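Eukaryotic translation initiation factor 2A (PDB 3WJ9) probably directs initiator methionyl-tRNA to 40S ribosomal subunits in a codon-dependent manner on a few specific mRNAs, the chain here being its WD-repeat beta-propeller part. Local coordinates at residues F81-K86 against L130-D135; W222-T227 against A278-F283. One frame throughout, in Å; residues are numbered along the deposited sequence.

Interaction 1: residues F81-K86 against L130-D135; sequences FSPLGK and LQYTCD
Tyr-132 has its CG anti to the carbonyl carbon (chi1 -69°), which swings the ring toward Ser-82. There Ser-82 CB lies over one face, 3.8 Å from the ring centroid and 11° off the ring normal, a CH-pi contact centred on the ring. With chi1 at 60°, Ser-82 OG sits between its own N and carbonyl carbon and bonds to Glu-136 OE2 and Tyr-87 N, so the methylene faces the tyrosine while the hydroxyl serves polar partners. Pro-83 crosses the tyrosine side chain at about a right angle: its CD comes to 3.4 Å from Tyr-132 CB, and its CG meets Thr-133 O at 3.3 Å. Ser-82 to Gly-85 is a type I turn between strands 76-81 and 87-92, the first two of one beta-propeller blade. Residues 130-135 open the next four-stranded sheet, so the contact bridges adjacent blades. At the more exposed side, Leu-84 CD1 rests 3.7 Å from Asp-135 O. No hydrogen bond joins the two segments directly. Within 130-135, Thr-133 OG1 bonds at 2.6 Å to Asp-135 OD1, on the syn side but tilted from the carboxylate plane; OD1 also bonds to Ser-137 OG, and OD2 to His-179 NE2.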
ATOM      1  N   PHE A  81      -6.749   1.383   7.885  1.00 35.28           N
ATOM      2  CA  PHE A  81      -7.959   0.579   7.996  1.00 31.33           C
ATOM      3  C   PHE A  81      -7.646  -0.904   7.849  1.00 44.79           C
ATOM      4  O   PHE A  81      -6.838  -1.298   7.007  1.00 49.99           O
ATOM      5  CB  PHE A  81      -8.978   0.988   6.930  1.00 42.46           C
ATOM      6  CG  PHE A  81      -9.823   2.175   7.302  1.00 49.21           C
ATOM      7  CD1 PHE A  81     -10.929   2.029   8.121  1.00 45.47           C
ATOM      8  CD2 PHE A  81      -9.521   3.434   6.815  1.00 39.34           C
ATOM      9  CE1 PHE A  81     -11.713   3.116   8.453  1.00 39.42           C
ATOM     10  CE2 PHE A  81     -10.298   4.525   7.141  1.00 27.38           C
ATOM     11  CZ  PHE A  81     -11.397   4.366   7.963  1.00 30.09           C
ATOM     12  N   SER A  82      -8.291  -1.721   8.672  1.00 39.45           N
ATOM     13  CA  SER A  82      -8.267  -3.164   8.492  1.00 38.17           C
ATOM     14  C   SER A  82      -9.084  -3.497   7.237  1.00 41.41           C
ATOM     15  O   SER A  82      -9.955  -2.717   6.858  1.00 45.84           O
ATOM     16  CB  SER A  82      -8.822  -3.860   9.737  1.00 47.61           C
ATOM     17  OG  SER A  82     -10.157  -3.459   9.988  1.00 45.45           O
ATOM     18  N   PRO A  83      -8.802  -4.643   6.585  1.00 45.79           N
ATOM     19  CA  PRO A  83      -9.372  -5.004   5.278  1.00 37.03           C
ATOM     20  C   PRO A  83     -10.878  -4.777   5.135  1.00 44.69           C
ATOM     21  O   PRO A  83     -11.330  -4.413   4.049  1.00 48.76           O
ATOM     22  CB  PRO A  83      -9.051  -6.496   5.168  1.00 41.14           C
ATOM     23  CG  PRO A  83      -7.787  -6.638   5.906  1.00 40.59           C
ATOM     24  CD  PRO A  83      -7.893  -5.694   7.074  1.00 49.13           C
ATOM     25  N   LEU A  84     -11.637  -4.983   6.206  1.00 49.73           N
ATOM     26  CA  LEU A  84     -13.081  -4.779   6.158  1.00 52.39           C
ATOM     27  C   LEU A  84     -13.472  -3.496   6.889  1.00 48.63           C
ATOM     28  O   LEU A  84     -14.655  -3.232   7.116  1.00 46.94           O
ATOM     29  CB  LEU A  84     -13.812  -5.982   6.755  1.00 53.32           C
ATOM     30  CG  LEU A  84     -13.619  -7.312   6.022  1.00 58.81           C
ATOM     31  CD1 LEU A  84     -14.287  -8.450   6.774  1.00 59.18           C
ATOM     32  CD2 LEU A  84     -14.153  -7.230   4.600  1.00 71.12           C
ATOM     33  N   GLY A  85     -12.468  -2.707   7.256  1.00 44.41           N
ATOM     34  CA  GLY A  85     -12.689  -1.400   7.846  1.00 36.59           C
ATOM     35  C   GLY A  85     -13.375  -1.413   9.198  1.00 45.23           C
ATOM     36  O   GLY A  85     -13.911  -0.396   9.633  1.00 50.83           O
ATOM     37  N   LYS A  86     -13.362  -2.562   9.864  1.00 46.17           N
ATOM     38  CA  LYS A  86     -13.962  -2.669  11.188  1.00 44.34           C
ATOM     39  C   LYS A  86     -12.969  -2.260  12.269  1.00 35.85           C
ATOM     40  O   LYS A  86     -13.323  -2.158  13.444  1.00 43.94           O
ATOM     41  CB  LYS A  86     -14.465  -4.091  11.443  1.00 41.82           C
ATOM     42  CG  LYS A  86     -15.721  -4.452  10.668  1.00 57.38           C
ATOM     43  CD  LYS A  86     -16.145  -5.884  10.949  1.00 62.56           C
ATOM     44  CE  LYS A  86     -17.469  -6.210  10.279  1.00 37.49           C
ATOM     45  NZ  LYS A  86     -18.583  -5.410  10.856  1.00 71.49           N
ATOM     46  N   LEU A 130      -0.576  -3.311  12.489  1.00 52.68           N
ATOM     47  CA  LEU A 130      -0.837  -4.740  12.440  1.00 42.44           C
ATOM     48  C   LEU A 130      -1.194  -5.130  11.017  1.00 55.66           C
ATOM     49  O   LEU A 130      -1.861  -4.376  10.312  1.00 62.02           O
ATOM     50  CB  LEU A 130      -1.975  -5.124  13.388  1.00 47.79           C
ATOM     51  CG  LEU A 130      -1.812  -4.822  14.874  1.00 58.50           C
ATOM     52  CD1 LEU A 130      -3.144  -4.960  15.592  1.00 53.98           C
ATOM     53  CD2 LEU A 130      -0.790  -5.779  15.443  1.00 59.75           C
ATOM     54  N   GLN A 131      -0.742  -6.303  10.591  1.00 45.32           N
ATOM     55  CA  GLN A 131      -1.186  -6.852   9.319  1.00 35.46           C
ATOM     56  C   GLN A 131      -2.438  -7.674   9.582  1.00 44.07           C
ATOM     57  O   GLN A 131      -2.693  -8.076  10.716  1.00 42.97           O
ATOM     58  CB  GLN A 131      -0.097  -7.702   8.666  1.00 35.17           C
ATOM     59  CG  GLN A 131       1.229  -6.980   8.499  1.00 36.25           C
ATOM     60  CD  GLN A 131       2.226  -7.771   7.678  1.00 44.83           C
ATOM     61  OE1 GLN A 131       1.856  -8.682   6.938  1.00 45.01           O
ATOM     62  NE2 GLN A 131       3.503  -7.437   7.818  1.00 52.69           N
ATOM     63  N   TYR A 132      -3.226  -7.912   8.542  1.00 38.68           N
ATOM     64  CA  TYR A 132      -4.473  -8.646   8.702  1.00 36.98           C
ATOM     65  C   TYR A 132      -4.660  -9.694   7.620  1.00 47.56           C
ATOM     66  O   TYR A 132      -4.026  -9.639   6.566  1.00 48.04           O
ATOM     67  CB  TYR A 132      -5.670  -7.693   8.680  1.00 38.47           C
ATOM     68  CG  TYR A 132      -5.792  -6.771   9.874  1.00 44.95           C
ATOM     69  CD1 TYR A 132      -4.996  -5.638   9.993  1.00 41.71           C
ATOM     70  CD2 TYR A 132      -6.718  -7.029  10.875  1.00 41.23           C
ATOM     71  CE1 TYR A 132      -5.111  -4.796  11.082  1.00 47.23           C
ATOM     72  CE2 TYR A 132      -6.840  -6.191  11.969  1.00 40.51           C
ATOM     73  CZ  TYR A 132      -6.035  -5.076  12.066  1.00 48.71           C
ATOM     74  OH  TYR A 132      -6.153  -4.239  13.153  1.00 42.96           O
ATOM     75  N   THR A 133      -5.538 -10.651   7.894  1.00 47.17           N
ATOM     76  CA  THR A 133      -6.019 -11.566   6.872  1.00 41.33           C
ATOM     77  C   THR A 133      -7.142 -10.862   6.120  1.00 41.02           C
ATOM     78  O   THR A 133      -7.663  -9.854   6.593  1.00 48.14           O
ATOM     79  CB  THR A 133      -6.517 -12.888   7.476  1.00 48.06           C
ATOM     80  OG1 THR A 133      -7.552 -12.621   8.430  1.00 55.41           O
ATOM     81  CG2 THR A 133      -5.375 -13.607   8.174  1.00 55.31           C
ATOM     82  N   CYS A 134      -7.511 -11.376   4.952  1.00 45.04           N
ATOM     83  CA  CYS A 134      -8.539 -10.731   4.139  1.00 52.40           C
ATOM     84  C   CYS A 134      -9.924 -10.813   4.773  1.00 54.77           C
ATOM     85  O   CYS A 134     -10.752  -9.922   4.579  1.00 59.60           O
ATOM     86  CB  CYS A 134      -8.574 -11.339   2.736  1.00 60.20           C
ATOM     87  SG  CYS A 134      -7.340 -10.652   1.616  1.00 82.03           S
ATOM     88  N   ASP A 135     -10.177 -11.876   5.529  1.00 59.24           N
ATOM     89  CA  ASP A 135     -11.447 -12.006   6.237  1.00 57.91           C
ATOM     90  C   ASP A 135     -11.439 -11.214   7.539  1.00 52.17           C
ATOM     91  O   ASP A 135     -12.424 -11.219   8.279  1.00 46.85           O
ATOM     92  CB  ASP A 135     -11.776 -13.479   6.512  1.00 54.35           C
ATOM     93  CG  ASP A 135     -10.653 -14.217   7.224  1.00 55.38           C
ATOM     94  OD1 ASP A 135      -9.907 -13.596   8.010  1.00 53.58           O
ATOM     95  OD2 ASP A 135     -10.527 -15.438   7.000  1.00 71.29           O
TER

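Interaction 2: residues W222-T227 against A278-F283; sequences WNALGT and ADSKEF
Ser-280 and Leu-225 make the one hydrogen bond across this contact. Leu-225 N donates to Ser-280 OG over 3.2 Å with an N-H...O angle of 154°, moderately bent. The serine's chi1 of -52° places OG anti to its carbonyl carbon and turns the hydroxyl into the bend formed by Asn-223, Ala-224 and Leu-225.

A few van der Waals contacts flank that bond. Ala-224 CB abuts Ser-280 OG at 3.2 Å and also approaches Ala-278 O, while Leu-225 CG lies alongside the hydroxyl at 3.7 Å. From another side, Asn-223 ND2 comes to 3.3 Å from Ser-280 CB; its OD1 is engaged by Ser-228 N, which ties the amide back to its own loop. Ser-280 thus meets three consecutive residues and accounts for 77 of the 167 Å² buried between the segments. With an alanine here, the backbone N-H of Leu-225 would probably lose its acceptor and a small gap would open beside Ala-224 CB.

Each loop is also bonded within itself. Asp-279 OD1 accepts from Lys-281 N at 3.0 Å, an Asx turn in which the donor stands 58° out of the carboxylate plane. Gly-226 centres an inverse gamma turn, with Thr-227 N bonded to Leu-225 O.

Beyond Ser-280 the chain enters strand 283-287, where the Phe-283 ring meets those of Trp-276 and Phe-297. Both segments are loops linking consecutive strands, 220-222 to 228-233 and 271-276 to 283-287, and their contact is consistent with loops of neighbouring blades packing side by side in a beta-propeller.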
ATOM      1  N   TRP A 222       3.293 -10.553  -2.159  1.00 46.48           N
ATOM      2  CA  TRP A 222       2.236 -11.516  -2.457  1.00 36.78           C
ATOM      3  C   TRP A 222       1.327 -10.972  -3.559  1.00 43.15           C
ATOM      4  O   TRP A 222       1.303  -9.766  -3.812  1.00 54.66           O
ATOM      5  CB  TRP A 222       1.409 -11.832  -1.204  1.00 51.97           C
ATOM      6  CG  TRP A 222       2.021 -12.840  -0.269  1.00 58.33           C
ATOM      7  CD1 TRP A 222       2.756 -12.580   0.853  1.00 61.03           C
ATOM      8  CD2 TRP A 222       1.933 -14.267  -0.365  1.00 57.62           C
ATOM      9  NE1 TRP A 222       3.135 -13.755   1.456  1.00 56.12           N
ATOM     10  CE2 TRP A 222       2.644 -14.807   0.725  1.00 62.03           C
ATOM     11  CE3 TRP A 222       1.325 -15.143  -1.268  1.00 56.14           C
ATOM     12  CZ2 TRP A 222       2.765 -16.177   0.936  1.00 63.15           C
ATOM     13  CZ3 TRP A 222       1.451 -16.503  -1.061  1.00 56.45           C
ATOM     14  CH2 TRP A 222       2.161 -17.007   0.033  1.00 65.10           C
ATOM     15  N   ASN A 223       0.587 -11.858  -4.218  1.00 39.44           N
ATOM     16  CA  ASN A 223      -0.433 -11.429  -5.169  1.00 54.12           C
ATOM     17  C   ASN A 223      -1.822 -11.584  -4.558  1.00 53.47           C
ATOM     18  O   ASN A 223      -1.966 -12.211  -3.507  1.00 52.39           O
ATOM     19  CB  ASN A 223      -0.323 -12.211  -6.484  1.00 52.21           C
ATOM     20  CG  ASN A 223      -0.225 -13.712  -6.276  1.00 57.91           C
ATOM     21  OD1 ASN A 223       0.408 -14.180  -5.334  1.00 59.18           O
ATOM     22  ND2 ASN A 223      -0.855 -14.473  -7.164  1.00 61.67           N
ATOM     23  N   ALA A 224      -2.829 -11.003  -5.211  1.00 63.83           N
ATOM     24  CA  ALA A 224      -4.209 -11.023  -4.719  1.00 60.16           C
ATOM     25  C   ALA A 224      -4.633 -12.425  -4.299  1.00 59.07           C
ATOM     26  O   ALA A 224      -5.300 -12.608  -3.281  1.00 66.98           O
ATOM     27  CB  ALA A 224      -5.156 -10.482  -5.780  1.00 65.18           C
ATOM     28  N   LEU A 225      -4.233 -13.411  -5.091  1.00 60.58           N
ATOM     29  CA  LEU A 225      -4.378 -14.805  -4.704  1.00 56.56           C
ATOM     30  C   LEU A 225      -3.139 -15.216  -3.919  1.00 55.76           C
ATOM     31  O   LEU A 225      -2.032 -15.206  -4.447  1.00 63.66           O
ATOM     32  CB  LEU A 225      -4.574 -15.690  -5.935  1.00 64.89           C
ATOM     33  CG  LEU A 225      -5.748 -15.266  -6.822  1.00 72.90           C
ATOM     34  CD1 LEU A 225      -5.868 -16.155  -8.051  1.00 55.35           C
ATOM     35  CD2 LEU A 225      -7.046 -15.262  -6.025  1.00 79.38           C
ATOM     36  N   GLY A 226      -3.324 -15.564  -2.650  1.00 47.43           N
ATOM     37  CA  GLY A 226      -2.205 -15.882  -1.780  1.00 55.13           C
ATOM     38  C   GLY A 226      -1.517 -17.191  -2.112  1.00 65.28           C
ATOM     39  O   GLY A 226      -1.400 -18.075  -1.262  1.00 70.97           O
ATOM     40  N   THR A 227      -1.039 -17.308  -3.346  1.00 70.23           N
ATOM     41  CA  THR A 227      -0.399 -18.534  -3.805  1.00 47.37           C
ATOM     42  C   THR A 227       1.076 -18.312  -4.123  1.00 52.02           C
ATOM     43  O   THR A 227       1.928 -19.117  -3.748  1.00 65.78           O
ATOM     44  CB  THR A 227      -1.107 -19.098  -5.051  1.00 53.81           C
ATOM     45  OG1 THR A 227      -1.001 -18.160  -6.129  1.00 60.97           O
ATOM     46  CG2 THR A 227      -2.576 -19.356  -4.756  1.00 60.31           C
ATOM     47  N   ALA A 278      -3.609  -7.252 -11.075  1.00 54.58           N
ATOM     48  CA  ALA A 278      -4.818  -7.403 -10.269  1.00 64.92           C
ATOM     49  C   ALA A 278      -5.413  -8.811 -10.362  1.00 62.67           C
ATOM     50  O   ALA A 278      -5.921  -9.342  -9.374  1.00 70.32           O
ATOM     51  CB  ALA A 278      -5.851  -6.366 -10.679  1.00 50.17           C
ATOM     52  N   ASP A 279      -5.339  -9.415 -11.545  1.00 52.85           N
ATOM     53  CA  ASP A 279      -5.861 -10.764 -11.756  1.00 52.03           C
ATOM     54  C   ASP A 279      -4.886 -11.840 -11.273  1.00 53.17           C
ATOM     55  O   ASP A 279      -5.146 -13.037 -11.419  1.00 60.79           O
ATOM     56  CB  ASP A 279      -6.192 -10.987 -13.236  1.00 57.11           C
ATOM     57  CG  ASP A 279      -5.017 -10.689 -14.156  1.00 63.44           C
ATOM     58  OD1 ASP A 279      -3.888 -10.506 -13.654  1.00 75.09           O
ATOM     59  OD2 ASP A 279      -5.222 -10.648 -15.386  1.00 54.20           O
ATOM     60  N   SER A 280      -3.758 -11.396 -10.721  1.00 53.79           N
ATOM     61  CA  SER A 280      -2.700 -12.274 -10.212  1.00 55.36           C
ATOM     62  C   SER A 280      -2.113 -13.187 -11.288  1.00 68.92           C
ATOM     63  O   SER A 280      -1.393 -14.136 -10.977  1.00 85.68           O
ATOM     64  CB  SER A 280      -3.218 -13.123  -9.048  1.00 51.63           C
ATOM     65  OG  SER A 280      -3.834 -12.318  -8.060  1.00 58.12           O
ATOM     66  N   LYS A 281      -2.409 -12.893 -12.551  1.00 63.58           N
ATOM     67  CA  LYS A 281      -1.942 -13.725 -13.654  1.00 61.74           C
ATOM     68  C   LYS A 281      -0.604 -13.250 -14.205  1.00 74.83           C
ATOM     69  O   LYS A 281       0.231 -14.063 -14.608  1.00 83.78           O
ATOM     70  CB  LYS A 281      -2.970 -13.751 -14.784  1.00 55.03           C
ATOM     71  CG  LYS A 281      -4.290 -14.404 -14.442  1.00 64.72           C
ATOM     72  CD  LYS A 281      -5.005 -14.838 -15.717  1.00 64.70           C
ATOM     73  CE  LYS A 281      -4.819 -13.826 -16.839  1.00 92.12           C
ATOM     74  NZ  LYS A 281      -5.917 -13.890 -17.842  1.00 84.30           N
ATOM     75  N   GLU A 282      -0.415 -11.934 -14.239  1.00 69.37           N
ATOM     76  CA  GLU A 282       0.813 -11.359 -14.766  1.00 63.69           C
ATOM     77  C   GLU A 282       1.517 -10.477 -13.742  1.00 53.97           C
ATOM     78  O   GLU A 282       0.980 -10.198 -12.671  1.00 59.32           O
ATOM     79  CB  GLU A 282       0.526 -10.548 -16.034  1.00 62.89           C
ATOM     80  CG  GLU A 282       0.028 -11.366 -17.215  1.00 73.45           C
ATOM     81  CD  GLU A 282      -1.475 -11.562 -17.203  1.00 83.23           C
ATOM     82  OE1 GLU A 282      -2.136 -11.065 -16.266  1.00 84.47           O
ATOM     83  OE2 GLU A 282      -1.996 -12.215 -18.131  1.00 75.19           O
ATOM     84  N   PHE A 283       2.731 -10.057 -14.081  1.00 53.46           N
ATOM     85  CA  PHE A 283       3.464  -9.066 -13.302  1.00 61.41           C
ATOM     86  C   PHE A 283       4.583  -8.470 -14.147  1.00 58.71           C
ATOM     87  O   PHE A 283       4.990  -9.050 -15.151  1.00 57.75           O
ATOM     88  CB  PHE A 283       4.019  -9.669 -12.001  1.00 56.89           C
ATOM     89  CG  PHE A 283       5.124 -10.678 -12.197  1.00 69.19           C
ATOM     90  CD1 PHE A 283       4.838 -12.011 -12.440  1.00 70.02           C
ATOM     91  CD2 PHE A 283       6.453 -10.295 -12.094  1.00 74.67           C
ATOM     92  CE1 PHE A 283       5.856 -12.938 -12.599  1.00 65.82           C
ATOM     93  CE2 PHE A 283       7.475 -11.216 -12.256  1.00 75.74           C
ATOM     94  CZ  PHE A 283       7.176 -12.538 -12.508  1.00 60.46           C
TER

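Overall arrangement
Both interactions appear to join the connections between the first two strands of successive blades, but they hold different strand pairs: 76-81/87-92 with 131-132/138-143 in interaction 1, and 220-222/228-233 with 271-276/283-287 in interaction 2. Their centres lie 18 Å apart and they do not touch. Each is partly buried, combining buried residues with an exposed margin. Interaction 1 is larger, 240 against 167 Å², and is mostly carbon packing on a tyrosine ring and backbone carbonyls; interaction 2 centres on one serine side chain, whose hydroxyl takes the one hydrogen bond across. A parallel emerges once Glu-136, just beyond 130-135, is counted: its carboxylate accepts from Leu-84 N, much as Ser-280 OG accepts from Leu-225 N.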